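Local coordinates for membrane lipoprotein family protein (Aeropyrum pernix, PDB 4PEV), which binds adenosine and, as a BMP-family lipoprotein, probably serves as the solute-binding component of an ABC transporter, at residues T227-F230 with T234-K237; T238-M243 with V260-A265. One frame throughout, in Å; residues are numbered along the deposited sequence.

Interactions 1 and 2 follow one another along the chain and share helix 233-245. Their centres are about 9 Å apart. Interaction 1 sets the first part of this helix beside the loop that leads into it. Interaction 2 packs the next turns against helix 258-271. The two contacts touch directly. Thr227 CG2 lies 3.6 Å from Thr239 OG1, and Lys237 CB lies 3.6 Å from Gly261 O. Interaction 1 reaches the adenosine pocket through Phe230, which lies against the bound nucleoside. Interaction 2 stands further back, behind the pocket. The side chain of Met262 is about 10 Å from the adenosine at the nearest atoms.

Interaction 1: T227-F230 with T234-K237. With ADN (adenosine), chain F.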
ATOM      1  N   THR C 227       8.355  -9.454  -7.475  1.00 27.01           N
ATOM      2  CA  THR C 227       9.766  -9.207  -7.753  1.00 27.86           C
ATOM      3  C   THR C 227      10.629  -9.781  -6.643  1.00 28.50           C
ATOM      4  O   THR C 227      11.787 -10.120  -6.868  1.00 29.55           O
ATOM      5  CB  THR C 227      10.090  -7.709  -7.799  1.00 27.51           C
ATOM      6  OG1 THR C 227       9.867  -7.139  -6.500  1.00 27.58           O
ATOM      7  CG2 THR C 227       9.247  -7.007  -8.845  1.00 27.59           C
ATOM      8  N   GLY C 228      10.078  -9.845  -5.440  1.00 29.35           N
ATOM      9  CA  GLY C 228      10.767 -10.449  -4.310  1.00 31.50           C
ATOM     10  C   GLY C 228      11.494  -9.449  -3.431  1.00 33.27           C
ATOM     11  O   GLY C 228      12.026  -9.803  -2.376  1.00 34.01           O
ATOM     12  N   ARG C 229      11.528  -8.195  -3.856  1.00 35.39           N
ATOM     13  CA  ARG C 229      12.237  -7.174  -3.115  1.00 35.51           C
ATOM     14  C   ARG C 229      11.330  -5.955  -2.981  1.00 33.78           C
ATOM     15  O   ARG C 229      10.419  -5.767  -3.782  1.00 33.30           O
ATOM     16  CB  ARG C 229      13.579  -6.897  -3.815  1.00 39.30           C
ATOM     17  CG  ARG C 229      14.586  -8.041  -3.586  1.00 43.23           C
ATOM     18  CD  ARG C 229      15.879  -8.018  -4.407  1.00 46.97           C
ATOM     19  NE  ARG C 229      16.648  -6.776  -4.261  1.00 51.89           N
ATOM     20  CZ  ARG C 229      17.321  -6.399  -3.169  1.00 53.29           C
ATOM     21  NH1 ARG C 229      17.350  -7.162  -2.084  1.00 57.99           N
ATOM     22  NH2 ARG C 229      17.976  -5.240  -3.157  1.00 52.44           N
ATOM     23  N   PHE C 230      11.533  -5.174  -1.925  1.00 32.98           N
ATOM     24  CA  PHE C 230      10.819  -3.899  -1.733  1.00 31.45           C
ATOM     25  C   PHE C 230      11.707  -2.685  -1.972  1.00 31.25           C
ATOM     26  O   PHE C 230      11.235  -1.559  -1.941  1.00 31.48           O
ATOM     27  CB  PHE C 230      10.296  -3.794  -0.317  1.00 31.32           C
ATOM     28  CG  PHE C 230       9.024  -4.533  -0.085  1.00 32.34           C
ATOM     29  CD1 PHE C 230       7.873  -4.182  -0.772  1.00 32.52           C
ATOM     30  CD2 PHE C 230       8.957  -5.556   0.862  1.00 31.88           C
ATOM     31  CE1 PHE C 230       6.682  -4.853  -0.543  1.00 32.10           C
ATOM     32  CE2 PHE C 230       7.773  -6.229   1.087  1.00 31.43           C
ATOM     33  CZ  PHE C 230       6.633  -5.875   0.388  1.00 31.14           C
ATOM     34  N   THR C 234      15.414  -0.783  -9.985  1.00 29.70           N
ATOM     35  CA  THR C 234      15.876  -1.256 -11.286  1.00 31.29           C
ATOM     36  C   THR C 234      15.156  -2.529 -11.680  1.00 30.79           C
ATOM     37  O   THR C 234      14.761  -2.695 -12.832  1.00 30.95           O
ATOM     38  CB  THR C 234      17.391  -1.555 -11.265  1.00 33.22           C
ATOM     39  OG1 THR C 234      18.081  -0.458 -10.654  1.00 34.77           O
ATOM     40  CG2 THR C 234      17.927  -1.779 -12.681  1.00 33.13           C
ATOM     41  N   LEU C 235      15.021  -3.436 -10.719  1.00 30.02           N
ATOM     42  CA  LEU C 235      14.266  -4.668 -10.913  1.00 30.34           C
ATOM     43  C   LEU C 235      12.779  -4.365 -11.141  1.00 29.75           C
ATOM     44  O   LEU C 235      12.103  -5.058 -11.894  1.00 30.22           O
ATOM     45  CB  LEU C 235      14.447  -5.589  -9.694  1.00 30.91           C
ATOM     46  CG  LEU C 235      13.679  -6.916  -9.668  1.00 30.58           C
ATOM     47  CD1 LEU C 235      14.003  -7.755 -10.893  1.00 30.18           C
ATOM     48  CD2 LEU C 235      13.976  -7.675  -8.382  1.00 30.93           C
ATOM     49  N   GLY C 236      12.276  -3.333 -10.476  1.00 29.50           N
ATOM     50  CA  GLY C 236      10.922  -2.859 -10.709  1.00 30.06           C
ATOM     51  C   GLY C 236      10.695  -2.389 -12.136  1.00 30.29           C
ATOM     52  O   GLY C 236       9.640  -2.644 -12.703  1.00 29.58           O
ATOM     53  N   LYS C 237      11.686  -1.714 -12.714  1.00 31.40           N
ATOM     54  CA  LYS C 237      11.600  -1.226 -14.088  1.00 32.61           C
ATOM     55  C   LYS C 237      11.671  -2.364 -15.107  1.00 31.81           C
ATOM     56  O   LYS C 237      10.859  -2.403 -16.018  1.00 32.55           O
ATOM     57  CB  LYS C 237      12.691  -0.187 -14.370  1.00 35.23           C
ATOM     58  CG  LYS C 237      12.461   0.599 -15.659  1.00 39.39           C
ATOM     59  CD  LYS C 237      13.644   1.483 -16.075  1.00 42.31           C
ATOM     60  CE  LYS C 237      13.939   2.567 -15.039  1.00 46.83           C
ATOM     61  NZ  LYS C 237      14.237   3.890 -15.680  1.00 49.14           N
TER
HETATM   62  O5' ADN F 501       4.126  -0.753  -1.384  1.00 24.76           O
HETATM   63  C5' ADN F 501       3.089  -1.751  -1.318  1.00 24.46           C
HETATM   64  C4' ADN F 501       3.000  -2.522   0.003  1.00 25.00           C
HETATM   65  O4' ADN F 501       4.161  -3.325   0.235  1.00 25.17           O
HETATM   66  C3' ADN F 501       2.856  -1.701   1.281  1.00 25.42           C
HETATM   67  O3' ADN F 501       1.512  -1.255   1.492  1.00 24.73           O
HETATM   68  C2' ADN F 501       3.352  -2.675   2.344  1.00 25.15           C
HETATM   69  O2' ADN F 501       2.348  -3.605   2.771  1.00 24.87           O
HETATM   70  C1' ADN F 501       4.450  -3.416   1.627  1.00 25.20           C
HETATM   71  N9  ADN F 501       5.764  -2.789   1.868  1.00 26.41           N
HETATM   72  C8  ADN F 501       6.279  -1.696   1.258  1.00 26.73           C
HETATM   73  N7  ADN F 501       7.526  -1.413   1.722  1.00 27.31           N
HETATM   74  C5  ADN F 501       7.812  -2.357   2.644  1.00 28.16           C
HETATM   75  C6  ADN F 501       8.943  -2.679   3.540  1.00 28.08           C
HETATM   76  N6  ADN F 501      10.044  -1.903   3.533  1.00 28.70           N
HETATM   77  N1  ADN F 501       8.834  -3.752   4.361  1.00 28.31           N
HETATM   78  C2  ADN F 501       7.732  -4.532   4.389  1.00 27.77           C
HETATM   79  N3  ADN F 501       6.669  -4.301   3.608  1.00 28.04           N
HETATM   80  C4  ADN F 501       6.647  -3.254   2.740  1.00 27.80           C
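Leu235 turns one methyl group onto Thr227. CG is anti to the backbone N (chi1 177°), and chi2 of 57° then turns CD2 to the loop. CD2 lies 3.6 Å from Thr227 O and 3.9 Å from Thr227 CB. The same methyl passes Arg229 CD more loosely, at 4.4 Å. No hydrogen bond crosses; a methyl rests on a carbonyl oxygen and a CB, near the surface.

The hydroxyl of Thr227 serves the loop itself. Its chi1 of 64° tucks OG1 over the backbone. There it accepts a nearly straight bond of 3.3 Å from Arg229 N. This is an ST turn. OG1 also hydrogen-bonds to Ala191 O. Gly228 lies in the bend with positive phi, where a side chain would press on Thr227 O.

Phe230 points to the adenosine instead. Its ring lies nearly parallel to the adenine, with ADN C4 3.4 Å above the ring centre. The overlap spans both rings of the purine. CG is 3.7 Å from ADN C5, and CE2 is 3.4 Å from ADN N3. CZ reaches the sugar, 3.5 Å from ADN C1'. An alanine here would lose this flat cover and would probably let the base shift in the pocket. Adenosine is also hydrogen-bonded to Asp142, Gly256, Asp282 and Lys299.

Met193 and Ile195 also touch the Phe230 side chain. The loop follows strand 222-226 and runs into helix 233-245. Backbone hydrogen bonds tie it to Ala191, the last residue of strand 186-191, and to Gly192 just after it. Thr227 also touches Thr258 at the start of helix 258-271.

Interaction 2: T238-M243 with V260-A265; sequences TTAEQM and VGMFNA
Ala240 and Ala265 meet methyl to methyl where two helices come close. Their CB atoms are 3.5 Å apart. The small side chains suit a near approach: the axes of the two segments pass at 8.2 Å, with 41° between their directions. No hydrogen bond crosses the contact.

Met262, a selenomethionine, covers another side of the Ala240 methyl. Its CG lies 4.1 Å from Ala240 CB, and its CA is equally near. CG is anti to the backbone N (chi1 -171°), and the chain stays extended up to the selenium. It then bends at chi3 (77°). Only the first part of the side chain meets the other helix. The rest leads away toward the sheet, where the residue packs on Phe251 and Ser278.

Glu241 adds a looser touch at the exposed border. Its CG stands beside its own backbone N, and this brings CG to Ala265. The gap to Ala265 CB is 4.3 Å, and the aliphatic part alone makes the touch.

Ala240 and Met262 both rest on Phe251, so the two helices share one face of the sheet. Helix 233-245 leads into strand 248-254, and helix 258-271 leads from it to strand 277-282. These are successive beta-alpha-beta crossovers between parallel strands. Such side-by-side helices over the parallel strands of a mainly parallel sheet are typical of a lobe of the type I periplasmic binding protein fold.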
ATOM      1  N   THR C 238      12.624  -3.285 -14.961  1.00 31.17           N
ATOM      2  CA  THR C 238      12.742  -4.398 -15.917  1.00 31.24           C
ATOM      3  C   THR C 238      11.507  -5.278 -15.878  1.00 30.64           C
ATOM      4  O   THR C 238      11.032  -5.723 -16.921  1.00 32.61           O
ATOM      5  CB  THR C 238      13.973  -5.308 -15.692  1.00 31.03           C
ATOM      6  OG1 THR C 238      13.910  -5.902 -14.390  1.00 33.97           O
ATOM      7  CG2 THR C 238      15.258  -4.539 -15.839  1.00 30.38           C
ATOM      8  N   THR C 239      10.991  -5.540 -14.684  1.00 29.48           N
ATOM      9  CA  THR C 239       9.768  -6.320 -14.569  1.00 29.83           C
ATOM     10  C   THR C 239       8.658  -5.682 -15.399  1.00 30.46           C
ATOM     11  O   THR C 239       8.007  -6.368 -16.183  1.00 31.90           O
ATOM     12  CB  THR C 239       9.282  -6.447 -13.114  1.00 29.50           C
ATOM     13  OG1 THR C 239      10.338  -6.962 -12.298  1.00 28.71           O
ATOM     14  CG2 THR C 239       8.064  -7.379 -13.032  1.00 29.42           C
ATOM     15  N   ALA C 240       8.479  -4.369 -15.231  1.00 30.91           N
ATOM     16  CA  ALA C 240       7.444  -3.604 -15.932  1.00 30.67           C
ATOM     17  C   ALA C 240       7.636  -3.594 -17.433  1.00 32.70           C
ATOM     18  O   ALA C 240       6.662  -3.686 -18.161  1.00 34.13           O
ATOM     19  CB  ALA C 240       7.383  -2.178 -15.417  1.00 29.42           C
ATOM     20  N   GLU C 241       8.879  -3.475 -17.898  1.00 35.71           N
ATOM     21  CA  GLU C 241       9.163  -3.469 -19.342  1.00 37.07           C
ATOM     22  C   GLU C 241       8.799  -4.781 -20.018  1.00 36.78           C
ATOM     23  O   GLU C 241       8.327  -4.784 -21.155  1.00 34.76           O
ATOM     24  CB  GLU C 241      10.635  -3.203 -19.603  1.00 39.94           C
ATOM     25  CG  GLU C 241      11.064  -1.765 -19.417  1.00 43.10           C
ATOM     26  CD  GLU C 241      12.574  -1.621 -19.310  1.00 47.12           C
ATOM     27  OE1 GLU C 241      13.304  -2.639 -19.424  1.00 48.46           O
ATOM     28  OE2 GLU C 241      13.034  -0.478 -19.094  1.00 50.25           O
ATOM     29  N   GLN C 242       9.060  -5.892 -19.331  1.00 38.83           N
ATOM     30  CA  GLN C 242       8.619  -7.200 -19.796  1.00 41.40           C
ATOM     31  C   GLN C 242       7.117  -7.213 -19.923  1.00 39.87           C
ATOM     32  O   GLN C 242       6.595  -7.562 -20.981  1.00 42.01           O
ATOM     33  CB  GLN C 242       9.063  -8.317 -18.854  1.00 46.65           C
ATOM     34  CG  GLN C 242      10.088  -9.250 -19.479  1.00 52.29           C
ATOM     35  CD  GLN C 242      11.019  -9.874 -18.454  1.00 58.30           C
ATOM     36  OE1 GLN C 242      11.116 -11.102 -18.344  1.00 62.38           O
ATOM     37  NE2 GLN C 242      11.715  -9.029 -17.697  1.00 58.57           N
HETATM   38  N   MSE C 243       6.434  -6.800 -18.855  1.00 37.25           N
HETATM   39  CA  MSE C 243       4.962  -6.768 -18.824  1.00 36.57           C
HETATM   40  C   MSE C 243       4.325  -5.941 -19.913  1.00 34.58           C
HETATM   41  O   MSE C 243       3.280  -6.296 -20.438  1.00 32.68           O
HETATM   42  CB  MSE C 243       4.504  -6.278 -17.459  1.00 37.40           C
HETATM   43  CG  MSE C 243       4.276  -7.474 -16.551  1.00 39.15           C
HETATM   44 SE   MSE C 243       4.510  -6.959 -14.665  1.00 43.78          SE
HETATM   45  CE  MSE C 243       2.794  -6.074 -14.270  1.00 41.48           C
ATOM     46  N   VAL C 260       8.821   2.340  -7.953  1.00 25.20           N
ATOM     47  CA  VAL C 260       9.183   3.615  -8.551  1.00 25.46           C
ATOM     48  C   VAL C 260       9.795   3.322  -9.912  1.00 26.15           C
ATOM     49  O   VAL C 260       9.589   4.072 -10.853  1.00 28.87           O
ATOM     50  CB  VAL C 260      10.138   4.446  -7.687  1.00 25.26           C
ATOM     51  CG1 VAL C 260      10.746   5.593  -8.498  1.00 24.87           C
ATOM     52  CG2 VAL C 260       9.391   4.987  -6.475  1.00 25.10           C
ATOM     53  N   GLY C 261      10.528   2.220 -10.028  1.00 26.28           N
ATOM     54  CA  GLY C 261      11.000   1.756 -11.328  1.00 25.66           C
ATOM     55  C   GLY C 261       9.834   1.474 -12.247  1.00 25.74           C
ATOM     56  O   GLY C 261       9.864   1.799 -13.427  1.00 26.50           O
HETATM   57  N   MSE C 262       8.792   0.864 -11.712  1.00 25.25           N
HETATM   58  CA  MSE C 262       7.596   0.638 -12.499  1.00 26.20           C
HETATM   59  C   MSE C 262       7.107   1.934 -13.097  1.00 24.74           C
HETATM   60  O   MSE C 262       6.834   1.996 -14.286  1.00 23.46           O
HETATM   61  CB  MSE C 262       6.534   0.027 -11.596  1.00 27.34           C
HETATM   62  CG  MSE C 262       5.320  -0.447 -12.367  1.00 28.66           C
HETATM   63 SE   MSE C 262       3.830  -0.615 -11.093  1.00 31.90          SE
HETATM   64  CE  MSE C 262       3.334   1.285 -10.857  1.00 31.49           C
ATOM     65  N   PHE C 263       6.998   2.974 -12.271  1.00 24.56           N
ATOM     66  CA  PHE C 263       6.553   4.288 -12.720  1.00 24.30           C
ATOM     67  C   PHE C 263       7.401   4.772 -13.867  1.00 25.15           C
ATOM     68  O   PHE C 263       6.883   5.312 -14.847  1.00 25.82           O
ATOM     69  CB  PHE C 263       6.683   5.337 -11.626  1.00 24.00           C
ATOM     70  CG  PHE C 263       5.693   5.210 -10.509  1.00 24.20           C
ATOM     71  CD1 PHE C 263       4.449   4.629 -10.697  1.00 24.14           C
ATOM     72  CD2 PHE C 263       5.993   5.753  -9.262  1.00 24.11           C
ATOM     73  CE1 PHE C 263       3.547   4.550  -9.645  1.00 24.80           C
ATOM     74  CE2 PHE C 263       5.092   5.692  -8.214  1.00 23.94           C
ATOM     75  CZ  PHE C 263       3.870   5.084  -8.401  1.00 24.40           C
ATOM     76  N   ASN C 264       8.708   4.595 -13.739  1.00 25.35           N
ATOM     77  CA  ASN C 264       9.613   5.052 -14.774  1.00 26.39           C
ATOM     78  C   ASN C 264       9.478   4.266 -16.063  1.00 26.90           C
ATOM     79  O   ASN C 264       9.667   4.817 -17.124  1.00 27.74           O
ATOM     80  CB  ASN C 264      11.043   5.061 -14.268  1.00 26.68           C
ATOM     81  CG  ASN C 264      11.248   6.071 -13.160  1.00 27.06           C
ATOM     82  OD1 ASN C 264      10.629   7.131 -13.132  1.00 27.40           O
ATOM     83  ND2 ASN C 264      12.125   5.743 -12.240  1.00 28.75           N
ATOM     84  N   ALA C 265       9.114   2.997 -15.974  1.00 28.25           N
ATOM     85  CA  ALA C 265       8.911   2.174 -17.156  1.00 29.03           C
ATOM     86  C   ALA C 265       7.682   2.623 -17.962  1.00 29.85           C
ATOM     87  O   ALA C 265       7.703   2.616 -19.211  1.00 28.96           O
ATOM     88  CB  ALA C 265       8.773   0.716 -16.752  1.00 29.42           C
TER